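Local structure of AlyGC (Glaciecola chathamensis, 5GKD) at residues A[165-173]-A[419-429]; A[510-521]-A[544-555]. The protein probably cleaves alginate by a lyase (elimination) reaction, as a calcium-containing marine bacterial enzyme of polysaccharide lyase family 6. All coordinates share one frame; numbering follows the deposited sequence.

Contact 1: A[165-173]-A[419-429]; sequences RIDHNYFGP and KDEVGVSWYPK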
loop_
_atom_site.group_PDB
_atom_site.type_symbol
_atom_site.label_atom_id
_atom_site.label_comp_id
_atom_site.label_asym_id
_atom_site.label_seq_id
_atom_site.Cartn_x
_atom_site.Cartn_y
_atom_site.Cartn_z
ATOM N N ARG A 165 -36.433 3.804 -18.190
ATOM C CA ARG A 165 -36.075 4.755 -19.233
ATOM C C ARG A 165 -34.877 5.591 -18.784
ATOM O O ARG A 165 -34.927 6.251 -17.738
ATOM C CB ARG A 165 -37.265 5.646 -19.577
ATOM C CG ARG A 165 -36.949 6.638 -20.674
ATOM C CD ARG A 165 -38.135 7.529 -21.059
ATOM N NE ARG A 165 -37.715 8.472 -22.088
ATOM C CZ ARG A 165 -38.335 9.608 -22.382
ATOM N NH1 ARG A 165 -39.432 9.969 -21.726
ATOM N NH2 ARG A 165 -37.840 10.380 -23.334
ATOM N N ILE A 166 -33.806 5.563 -19.576
ATOM C CA ILE A 166 -32.568 6.276 -19.277
ATOM C C ILE A 166 -32.281 7.196 -20.455
ATOM O O ILE A 166 -31.858 6.733 -21.520
ATOM C CB ILE A 166 -31.408 5.308 -19.016
ATOM C CG1 ILE A 166 -31.774 4.359 -17.866
ATOM C CG2 ILE A 166 -30.101 6.080 -18.784
ATOM C CD1 ILE A 166 -30.883 3.141 -17.732
ATOM N N ASP A 167 -32.529 8.495 -20.287
ATOM C CA ASP A 167 -32.582 9.357 -21.456
ATOM C C ASP A 167 -32.030 10.735 -21.148
ATOM O O ASP A 167 -32.117 11.219 -20.021
ATOM C CB ASP A 167 -34.014 9.484 -21.997
ATOM C CG ASP A 167 -34.940 10.217 -21.046
ATOM O OD1 ASP A 167 -35.475 9.568 -20.141
ATOM O OD2 ASP A 167 -35.137 11.440 -21.202
ATOM N N HIS A 168 -31.463 11.361 -22.182
ATOM C CA HIS A 168 -31.015 12.752 -22.129
ATOM C C HIS A 168 -30.005 13.006 -21.022
ATOM O O HIS A 168 -29.938 14.108 -20.486
ATOM C CB HIS A 168 -32.203 13.702 -21.967
ATOM C CG HIS A 168 -33.138 13.697 -23.129
ATOM N ND1 HIS A 168 -34.272 12.913 -23.168
ATOM C CD2 HIS A 168 -33.097 14.363 -24.306
ATOM C CE1 HIS A 168 -34.895 13.111 -24.314
ATOM N NE2 HIS A 168 -34.200 13.982 -25.022
ATOM N N ASN A 169 -29.217 12.010 -20.654
ATOM C CA ASN A 169 -28.197 12.201 -19.639
ATOM C C ASN A 169 -26.878 12.597 -20.285
ATOM O O ASN A 169 -26.578 12.221 -21.427
ATOM C CB ASN A 169 -28.010 10.936 -18.815
ATOM C CG ASN A 169 -29.255 10.578 -18.033
ATOM O OD1 ASN A 169 -29.632 11.295 -17.112
ATOM N ND2 ASN A 169 -29.901 9.473 -18.398
ATOM N N TYR A 170 -26.106 13.400 -19.565
ATOM C CA TYR A 170 -24.730 13.699 -19.940
ATOM C C TYR A 170 -23.836 12.767 -19.149
ATOM O O TYR A 170 -23.677 12.926 -17.935
ATOM C CB TYR A 170 -24.369 15.156 -19.679
ATOM C CG TYR A 170 -22.908 15.503 -19.973
ATOM C CD1 TYR A 170 -22.386 15.393 -21.259
ATOM C CD2 TYR A 170 -22.071 15.965 -18.963
ATOM C CE1 TYR A 170 -21.062 15.720 -21.529
ATOM C CE2 TYR A 170 -20.760 16.293 -19.215
ATOM C CZ TYR A 170 -20.251 16.159 -20.495
ATOM O OH TYR A 170 -18.939 16.483 -20.729
ATOM N N PHE A 171 -23.281 11.776 -19.831
ATOM C CA PHE A 171 -22.225 10.953 -19.261
ATOM C C PHE A 171 -20.914 11.604 -19.670
ATOM O O PHE A 171 -20.405 11.381 -20.777
ATOM C CB PHE A 171 -22.337 9.508 -19.729
ATOM C CG PHE A 171 -23.586 8.803 -19.240
ATOM C CD1 PHE A 171 -23.691 8.378 -17.931
ATOM C CD2 PHE A 171 -24.647 8.558 -20.097
ATOM C CE1 PHE A 171 -24.842 7.727 -17.476
ATOM C CE2 PHE A 171 -25.798 7.905 -19.638
ATOM C CZ PHE A 171 -25.889 7.498 -18.332
ATOM N N GLY A 172 -20.379 12.438 -18.772
ATOM C CA GLY A 172 -19.167 13.163 -19.026
ATOM C C GLY A 172 -17.934 12.298 -18.904
ATOM O O GLY A 172 -17.995 11.102 -18.641
ATOM N N PRO A 173 -16.784 12.929 -19.097
ATOM C CA PRO A 173 -15.509 12.199 -19.134
ATOM C C PRO A 173 -15.290 11.264 -17.948
ATOM O O PRO A 173 -15.470 11.632 -16.788
ATOM C CB PRO A 173 -14.473 13.327 -19.158
ATOM C CG PRO A 173 -15.177 14.448 -19.922
ATOM C CD PRO A 173 -16.642 14.342 -19.514
ATOM N N LYS A 419 -24.429 17.936 -27.409
ATOM C CA LYS A 419 -23.876 17.997 -26.063
ATOM C C LYS A 419 -24.641 18.985 -25.183
ATOM O O LYS A 419 -24.740 18.780 -23.970
ATOM C CB LYS A 419 -22.392 18.368 -26.121
ATOM C CG LYS A 419 -21.662 18.379 -24.773
ATOM C CD LYS A 419 -20.174 18.599 -24.982
ATOM C CE LYS A 419 -19.405 18.550 -23.691
ATOM N NZ LYS A 419 -17.970 18.932 -23.892
ATOM N N ASP A 420 -25.188 20.055 -25.763
ATOM C CA ASP A 420 -25.903 21.039 -24.965
ATOM C C ASP A 420 -27.404 20.794 -24.920
ATOM O O ASP A 420 -28.133 21.608 -24.356
ATOM C CB ASP A 420 -25.599 22.463 -25.456
ATOM C CG ASP A 420 -25.610 22.590 -26.960
ATOM O OD1 ASP A 420 -26.575 22.130 -27.616
ATOM O OD2 ASP A 420 -24.639 23.170 -27.495
ATOM N N GLU A 421 -27.882 19.679 -25.454
ATOM C CA GLU A 421 -29.277 19.294 -25.302
ATOM C C GLU A 421 -29.461 18.222 -24.253
ATOM O O GLU A 421 -30.514 17.601 -24.181
ATOM C CB GLU A 421 -29.836 18.792 -26.621
ATOM C CG GLU A 421 -29.654 19.757 -27.760
ATOM C CD GLU A 421 -30.102 19.151 -29.052
ATOM O OE1 GLU A 421 -31.274 19.325 -29.422
ATOM O OE2 GLU A 421 -29.293 18.452 -29.673
ATOM N N VAL A 422 -28.450 17.995 -23.444
ATOM C CA VAL A 422 -28.403 16.880 -22.528
ATOM C C VAL A 422 -27.883 17.415 -21.197
ATOM O O VAL A 422 -27.247 18.465 -21.141
ATOM C CB VAL A 422 -27.522 15.782 -23.169
ATOM C CG1 VAL A 422 -26.848 15.041 -22.207
ATOM C CG2 VAL A 422 -28.349 14.852 -24.060
ATOM N N GLY A 423 -28.199 16.725 -20.107
ATOM C CA GLY A 423 -27.759 17.204 -18.806
ATOM C C GLY A 423 -28.634 18.331 -18.272
ATOM O O GLY A 423 -29.837 18.358 -18.486
ATOM N N VAL A 424 -28.007 19.274 -17.564
ATOM C CA VAL A 424 -28.694 20.429 -16.994
ATOM C C VAL A 424 -28.062 21.724 -17.501
ATOM O O VAL A 424 -26.852 21.815 -17.722
ATOM C CB VAL A 424 -28.693 20.383 -15.448
ATOM C CG1 VAL A 424 -29.338 19.117 -14.975
ATOM C CG2 VAL A 424 -27.301 20.446 -14.903
ATOM N N SER A 425 -28.902 22.738 -17.700
ATOM C CA SER A 425 -28.415 24.029 -18.169
ATOM C C SER A 425 -27.626 24.783 -17.105
ATOM O O SER A 425 -26.876 25.698 -17.440
ATOM C CB SER A 425 -29.592 24.884 -18.636
ATOM O OG SER A 425 -30.434 25.213 -17.544
ATOM N N TRP A 426 -27.769 24.405 -15.837
ATOM C CA TRP A 426 -27.264 25.179 -14.716
ATOM C C TRP A 426 -25.970 24.621 -14.143
ATOM O O TRP A 426 -25.513 25.089 -13.094
ATOM C CB TRP A 426 -28.347 25.277 -13.635
ATOM C CG TRP A 426 -29.024 23.964 -13.274
ATOM C CD1 TRP A 426 -30.232 23.519 -13.716
ATOM C CD2 TRP A 426 -28.527 22.954 -12.378
ATOM N NE1 TRP A 426 -30.514 22.295 -13.152
ATOM C CE2 TRP A 426 -29.477 21.929 -12.335
ATOM C CE3 TRP A 426 -27.366 22.828 -11.605
ATOM C CZ2 TRP A 426 -29.309 20.789 -11.560
ATOM C CZ3 TRP A 426 -27.198 21.691 -10.827
ATOM C CH2 TRP A 426 -28.164 20.693 -10.805
ATOM N N TYR A 427 -25.363 23.633 -14.803
ATOM C CA TYR A 427 -24.083 23.104 -14.349
ATOM C C TYR A 427 -23.185 22.931 -15.571
ATOM O O TYR A 427 -23.585 22.261 -16.532
ATOM C CB TYR A 427 -24.254 21.777 -13.621
ATOM C CG TYR A 427 -23.130 21.439 -12.673
ATOM C CD1 TYR A 427 -23.150 21.891 -11.358
ATOM C CD2 TYR A 427 -22.064 20.658 -13.080
ATOM C CE1 TYR A 427 -22.138 21.575 -10.490
ATOM C CE2 TYR A 427 -21.038 20.344 -12.204
ATOM C CZ TYR A 427 -21.090 20.804 -10.909
ATOM O OH TYR A 427 -20.087 20.507 -10.014
ATOM N N PRO A 428 -21.980 23.504 -15.561
ATOM C CA PRO A 428 -21.163 23.540 -16.780
ATOM C C PRO A 428 -20.554 22.195 -17.126
ATOM O O PRO A 428 -20.247 21.382 -16.257
ATOM C CB PRO A 428 -20.070 24.561 -16.437
ATOM C CG PRO A 428 -19.936 24.432 -14.942
ATOM C CD PRO A 428 -21.355 24.246 -14.454
ATOM N N LYS A 429 -20.384 21.970 -18.427
ATOM C CA LYS A 429 -19.623 20.842 -18.952
ATOM C C LYS A 429 -18.203 21.323 -19.227
ATOM O O LYS A 429 -17.999 22.236 -20.024
ATOM C CB LYS A 429 -20.278 20.289 -20.218
ATOM C CG LYS A 429 -21.734 19.857 -20.013
ATOM C CD LYS A 429 -22.341 19.265 -21.269
ATOM C CE LYS A 429 -23.751 18.737 -21.009
ATOM N NZ LYS A 429 -24.723 19.809 -20.692
HETATM O O HOH W 1 -16.993 18.809 -21.286
#
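H168, between strands 165-167 and 170-171, offers its carbonyl O to G423 N at 3.2 Å in a nearly straight bond (176°), the sole direct hydrogen bond between the two segments. The CD2 edge of its imidazole faces E421 O, while ND1 donates in the ring plane to the anti lone pair of D167 OD2 (2.6 Å), which fixes the ring's rotation. N169, its CB pointing away from 419-429, bonds F135 O through ND2 and N138 N through OD1; asparagines bonded so to the backbone of an adjacent coil are consistent with the ladders of pectate lyase-like right-handed parallel beta-helices, the fold of these strands. Y170 makes the largest single share of the contact: CG is anti to the backbone N (chi1 176°), and the ring lies between G172 CA and K429 on opposite faces, K429 CD 3.7 Å from the ring centroid. The lysine bends at chi4 (67°) to bring NZ to V422 O, 2.9 Å away. Y170 OH hydrogen-bonds D207 OD2 and accepts from a water (3.1 Å) that accepts from K419 NZ (2.8 Å). A leucine in place of Y170 would probably strip K429 of its flat platform and leave D207 without its phenol partner.

Contact 2: A[510-521]-A[544-555]; sequences NLTLDGVYVDAT and RLAIKNSTFENL
N510 and R544 open a pair of parallel strands in which 510-514 runs beside 544-548 and, past a bend, 517-519 beside 551-555: two successive coils of a parallel beta-helix. N510 OD1 takes the backbone N of R544 (2.8 Å) on a lone pair in its carbonyl plane, and a water links this oxygen to R544 NE. Two further donors have partners outside the pair, N510 ND2 at T482 OG1 and R544 NH2 at V434 O, while N510 CB lies over a guanidinium face. Backbone bonds follow in regular parallel register, L511 and L513 each giving N and O to the partner strand. At the bend S550 OG fills the break in this pattern: placed beside its own backbone N (chi1 -61°), it donates to K548 O from above the carbonyl plane (2.9 Å) and accepts V516 N (3.2 Å). K548 O also accepts G515 N, so two donors grip it. Y517 OH makes a weak bond to E553 OE1 (2.7 Å), the ring and carboxylate planes 68° apart. D519 OD1 collects three donors: T521 OG1 on its syn lone pair (2.6 Å), T521 N, which closes an Asx turn, and N554 ND2 from above the carboxylate plane (3.2 Å). A water donates to both A520 O and N554 O. L511, L513, V518 and F552 face the apolar interior, where L513 CD1 meets the edge of the F552 ring at 4.0 Å; F563 meets that ring edge-to-face and F582 lies against it with the planes about 20° apart. Strands 482-487 and 493-497 lie in the coil before, strands 572-578 and 581-585 in the coil after, and strand 530-534 touches the inward side chains, I532 against L513 and L531 against V518, F552 and L555.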
loop_
_atom_site.group_PDB
_atom_site.type_symbol
_atom_site.label_atom_id
_atom_site.label_comp_id
_atom_site.label_asym_id
_atom_site.label_seq_id
_atom_site.Cartn_x
_atom_site.Cartn_y
_atom_site.Cartn_z
ATOM N N ASN A 510 0.746 16.132 -11.586
ATOM C CA ASN A 510 1.249 15.689 -12.876
ATOM C C ASN A 510 2.518 16.495 -13.118
ATOM O O ASN A 510 2.557 17.686 -12.812
ATOM C CB ASN A 510 0.223 15.894 -14.016
ATOM C CG ASN A 510 -1.147 15.245 -13.728
ATOM O OD1 ASN A 510 -1.298 14.038 -13.831
ATOM N ND2 ASN A 510 -2.147 16.060 -13.397
ATOM N N LEU A 511 3.561 15.853 -13.640
ATOM C CA LEU A 511 4.893 16.439 -13.613
ATOM C C LEU A 511 5.563 16.367 -14.977
ATOM O O LEU A 511 5.597 15.303 -15.596
ATOM C CB LEU A 511 5.775 15.727 -12.574
ATOM C CG LEU A 511 7.242 16.174 -12.513
ATOM C CD1 LEU A 511 7.346 17.650 -12.128
ATOM C CD2 LEU A 511 8.078 15.304 -11.560
ATOM N N THR A 512 6.102 17.496 -15.431
ATOM C CA THR A 512 7.047 17.531 -16.537
ATOM C C THR A 512 8.378 18.057 -16.028
ATOM O O THR A 512 8.423 19.094 -15.359
ATOM C CB THR A 512 6.547 18.401 -17.686
ATOM O OG1 THR A 512 5.436 17.764 -18.329
ATOM C CG2 THR A 512 7.660 18.638 -18.710
ATOM N N LEU A 513 9.446 17.316 -16.298
ATOM C CA LEU A 513 10.812 17.763 -16.084
ATOM C C LEU A 513 11.439 18.011 -17.448
ATOM O O LEU A 513 11.379 17.146 -18.327
ATOM C CB LEU A 513 11.639 16.732 -15.312
ATOM C CG LEU A 513 11.200 16.343 -13.904
ATOM C CD1 LEU A 513 12.098 15.267 -13.352
ATOM C CD2 LEU A 513 11.210 17.532 -12.996
ATOM N N ASP A 514 12.051 19.179 -17.613
ATOM C CA ASP A 514 12.574 19.601 -18.906
ATOM C C ASP A 514 13.940 20.244 -18.678
ATOM O O ASP A 514 14.038 21.306 -18.053
ATOM C CB ASP A 514 11.592 20.560 -19.580
ATOM C CG ASP A 514 12.032 20.984 -20.960
ATOM O OD1 ASP A 514 13.075 20.488 -21.440
ATOM O OD2 ASP A 514 11.305 21.799 -21.576
ATOM N N GLY A 515 14.995 19.581 -19.144
ATOM C CA GLY A 515 16.321 20.159 -19.095
ATOM C C GLY A 515 16.969 20.238 -17.730
ATOM O O GLY A 515 17.885 21.026 -17.541
ATOM N N VAL A 516 16.543 19.453 -16.776
ATOM C CA VAL A 516 17.094 19.579 -15.449
ATOM C C VAL A 516 18.240 18.589 -15.293
ATOM O O VAL A 516 18.404 17.657 -16.076
ATOM C CB VAL A 516 16.024 19.379 -14.351
ATOM C CG1 VAL A 516 14.775 20.178 -14.670
ATOM C CG2 VAL A 516 15.697 17.900 -14.167
ATOM N N TYR A 517 19.041 18.798 -14.260
ATOM C CA TYR A 517 20.180 17.946 -13.971
ATOM C C TYR A 517 20.104 17.549 -12.505
ATOM O O TYR A 517 20.042 18.416 -11.628
ATOM C CB TYR A 517 21.490 18.682 -14.292
ATOM C CG TYR A 517 22.707 17.802 -14.306
ATOM C CD1 TYR A 517 23.306 17.393 -13.114
ATOM C CD2 TYR A 517 23.272 17.378 -15.507
ATOM C CE1 TYR A 517 24.426 16.579 -13.109
ATOM C CE2 TYR A 517 24.399 16.556 -15.515
ATOM C CZ TYR A 517 24.967 16.163 -14.308
ATOM O OH TYR A 517 26.080 15.354 -14.297
ATOM N N VAL A 518 20.103 16.249 -12.237
ATOM C CA VAL A 518 19.983 15.745 -10.877
ATOM C C VAL A 518 21.211 14.919 -10.564
ATOM O O VAL A 518 21.498 13.939 -11.260
ATOM C CB VAL A 518 18.709 14.911 -10.654
ATOM C CG1 VAL A 518 18.696 14.370 -9.222
ATOM C CG2 VAL A 518 17.463 15.733 -10.896
ATOM N N ASP A 519 21.922 15.312 -9.515
ATOM C CA ASP A 519 23.030 14.557 -8.955
ATOM C C ASP A 519 22.594 14.121 -7.564
ATOM O O ASP A 519 22.470 14.953 -6.662
ATOM C CB ASP A 519 24.299 15.415 -8.923
ATOM C CG ASP A 519 25.469 14.730 -8.247
ATOM O OD1 ASP A 519 25.381 13.536 -7.907
ATOM O OD2 ASP A 519 26.503 15.404 -8.048
ATOM N N ALA A 520 22.351 12.822 -7.397
ATOM C CA ALA A 520 21.870 12.249 -6.146
ATOM C C ALA A 520 22.996 11.836 -5.203
ATOM O O ALA A 520 22.762 11.028 -4.297
ATOM C CB ALA A 520 20.979 11.041 -6.431
ATOM N N THR A 521 24.204 12.370 -5.398
ATOM C CA THR A 521 25.345 12.048 -4.540
ATOM C C THR A 521 25.032 12.201 -3.049
ATOM O O THR A 521 25.496 11.407 -2.225
ATOM C CB THR A 521 26.530 12.935 -4.935
ATOM O OG1 THR A 521 27.026 12.515 -6.213
ATOM C CG2 THR A 521 27.648 12.889 -3.878
ATOM N N ARG A 544 0.256 11.893 -14.822
ATOM C CA ARG A 544 1.086 11.993 -16.013
ATOM C C ARG A 544 2.510 12.374 -15.616
ATOM O O ARG A 544 2.716 13.226 -14.749
ATOM C CB ARG A 544 0.523 13.042 -16.992
ATOM C CG ARG A 544 -0.816 12.690 -17.611
ATOM C CD ARG A 544 -1.498 13.893 -18.237
ATOM N NE ARG A 544 -2.147 14.739 -17.239
ATOM C CZ ARG A 544 -2.295 16.054 -17.362
ATOM N NH1 ARG A 544 -1.833 16.673 -18.441
ATOM N NH2 ARG A 544 -2.882 16.750 -16.405
ATOM N N LEU A 545 3.496 11.759 -16.270
ATOM C CA LEU A 545 4.902 12.059 -16.023
ATOM C C LEU A 545 5.629 12.174 -17.359
ATOM O O LEU A 545 5.640 11.220 -18.141
ATOM C CB LEU A 545 5.539 10.977 -15.136
ATOM C CG LEU A 545 7.053 11.045 -14.907
ATOM C CD1 LEU A 545 7.445 12.368 -14.294
ATOM C CD2 LEU A 545 7.520 9.887 -14.042
ATOM N N ALA A 546 6.226 13.339 -17.620
ATOM C CA ALA A 546 7.014 13.601 -18.824
ATOM C C ALA A 546 8.412 14.044 -18.421
ATOM O O ALA A 546 8.568 14.889 -17.535
ATOM C CB ALA A 546 6.364 14.675 -19.705
ATOM N N ILE A 547 9.423 13.469 -19.067
ATOM C CA ILE A 547 10.826 13.724 -18.757
ATOM C C ILE A 547 11.553 13.989 -20.068
ATOM O O ILE A 547 11.604 13.111 -20.937
ATOM C CB ILE A 547 11.459 12.544 -18.006
ATOM C CG1 ILE A 547 10.773 12.365 -16.654
ATOM C CG2 ILE A 547 12.955 12.747 -17.823
ATOM C CD1 ILE A 547 11.213 11.160 -15.925
ATOM N N LYS A 548 12.104 15.195 -20.215
ATOM C CA LYS A 548 12.693 15.642 -21.478
ATOM C C LYS A 548 14.018 16.334 -21.213
ATOM O O LYS A 548 14.111 17.162 -20.308
ATOM C CB LYS A 548 11.774 16.621 -22.223
ATOM C CG LYS A 548 10.339 16.212 -22.257
ATOM C CD LYS A 548 9.429 17.297 -22.798
ATOM C CE LYS A 548 7.991 16.772 -22.820
ATOM N NZ LYS A 548 7.000 17.746 -23.346
ATOM N N ASN A 549 15.032 16.010 -22.012
ATOM C CA ASN A 549 16.291 16.763 -22.022
ATOM C C ASN A 549 16.981 16.773 -20.664
ATOM O O ASN A 549 17.689 17.725 -20.335
ATOM C CB ASN A 549 16.065 18.208 -22.482
ATOM C CG ASN A 549 15.249 18.291 -23.750
ATOM O OD1 ASN A 549 14.187 18.907 -23.776
ATOM N ND2 ASN A 549 15.739 17.670 -24.810
ATOM N N SER A 550 16.794 15.739 -19.850
ATOM C CA SER A 550 17.271 15.802 -18.484
ATOM C C SER A 550 18.326 14.739 -18.231
ATOM O O SER A 550 18.453 13.763 -18.967
ATOM C CB SER A 550 16.113 15.649 -17.486
ATOM O OG SER A 550 15.181 16.696 -17.654
ATOM N N THR A 551 19.073 14.939 -17.159
ATOM C CA THR A 551 20.173 14.063 -16.804
ATOM C C THR A 551 20.066 13.702 -15.333
ATOM O O THR A 551 19.826 14.568 -14.490
ATOM C CB THR A 551 21.530 14.741 -17.082
ATOM O OG1 THR A 551 21.569 15.165 -18.444
ATOM C CG2 THR A 551 22.674 13.777 -16.819
ATOM N N PHE A 552 20.263 12.425 -15.029
ATOM C CA PHE A 552 20.102 11.921 -13.672
ATOM C C PHE A 552 21.281 11.010 -13.386
ATOM O O PHE A 552 21.472 10.016 -14.090
ATOM C CB PHE A 552 18.764 11.172 -13.516
ATOM C CG PHE A 552 17.558 11.978 -13.956
ATOM C CD1 PHE A 552 17.121 11.928 -15.267
ATOM C CD2 PHE A 552 16.869 12.783 -13.057
ATOM C CE1 PHE A 552 16.035 12.654 -15.674
ATOM C CE2 PHE A 552 15.787 13.521 -13.469
ATOM C CZ PHE A 552 15.368 13.460 -14.780
ATOM N N GLU A 553 22.072 11.345 -12.367
ATOM C CA GLU A 553 23.331 10.657 -12.127
ATOM C C GLU A 553 23.524 10.334 -10.658
ATOM O O GLU A 553 23.043 11.045 -9.775
ATOM C CB GLU A 553 24.536 11.491 -12.565
ATOM C CG GLU A 553 24.736 11.576 -14.047
ATOM C CD GLU A 553 26.015 12.314 -14.397
ATOM O OE1 GLU A 553 26.662 12.859 -13.470
ATOM O OE2 GLU A 553 26.371 12.341 -15.595
ATOM N N ASN A 554 24.285 9.269 -10.418
ATOM C CA ASN A 554 24.830 8.960 -9.099
ATOM C C ASN A 554 23.732 8.592 -8.102
ATOM O O ASN A 554 23.743 9.023 -6.946
ATOM C CB ASN A 554 25.684 10.121 -8.585
ATOM C CG ASN A 554 26.879 10.398 -9.488
ATOM O OD1 ASN A 554 27.535 9.473 -9.965
ATOM N ND2 ASN A 554 27.150 11.676 -9.739
ATOM N N LEU A 555 22.767 7.795 -8.561
ATOM C CA LEU A 555 21.800 7.159 -7.672
ATOM C C LEU A 555 22.414 5.863 -7.141
ATOM O O LEU A 555 21.912 4.757 -7.348
ATOM C CB LEU A 555 20.483 6.902 -8.397
ATOM C CG LEU A 555 19.521 8.077 -8.640
ATOM C CD1 LEU A 555 20.018 9.023 -9.710
ATOM C CD2 LEU A 555 18.143 7.545 -9.003
HETATM O O HOH W 2 -3.854 13.391 -15.170
HETATM O O HOH W 3 5.013 17.841 -20.957
HETATM O O HOH W 4 23.520 8.402 -4.238
#

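How the contacts relate
The two contacts stand in series along the chain, their centres about 42 Å apart and their nearest atoms about 12 Å apart, and they share no strand. Contact 1 joins a coil of the N-terminal beta-helix to the irregular segment 419-429, which lies between that helix and the strands of the second one; contact 2 is internal to the second helix, binding one coil to the next. The chemistry follows: contact 1 is small (330 Å²), a single backbone bond beside side-chain packing on a tyrosine ring, and mounted on the outside of its coil, whereas contact 2 (1081 Å²) rests on repeated backbone bonds, with an apolar inner face and a polar, watered outer one.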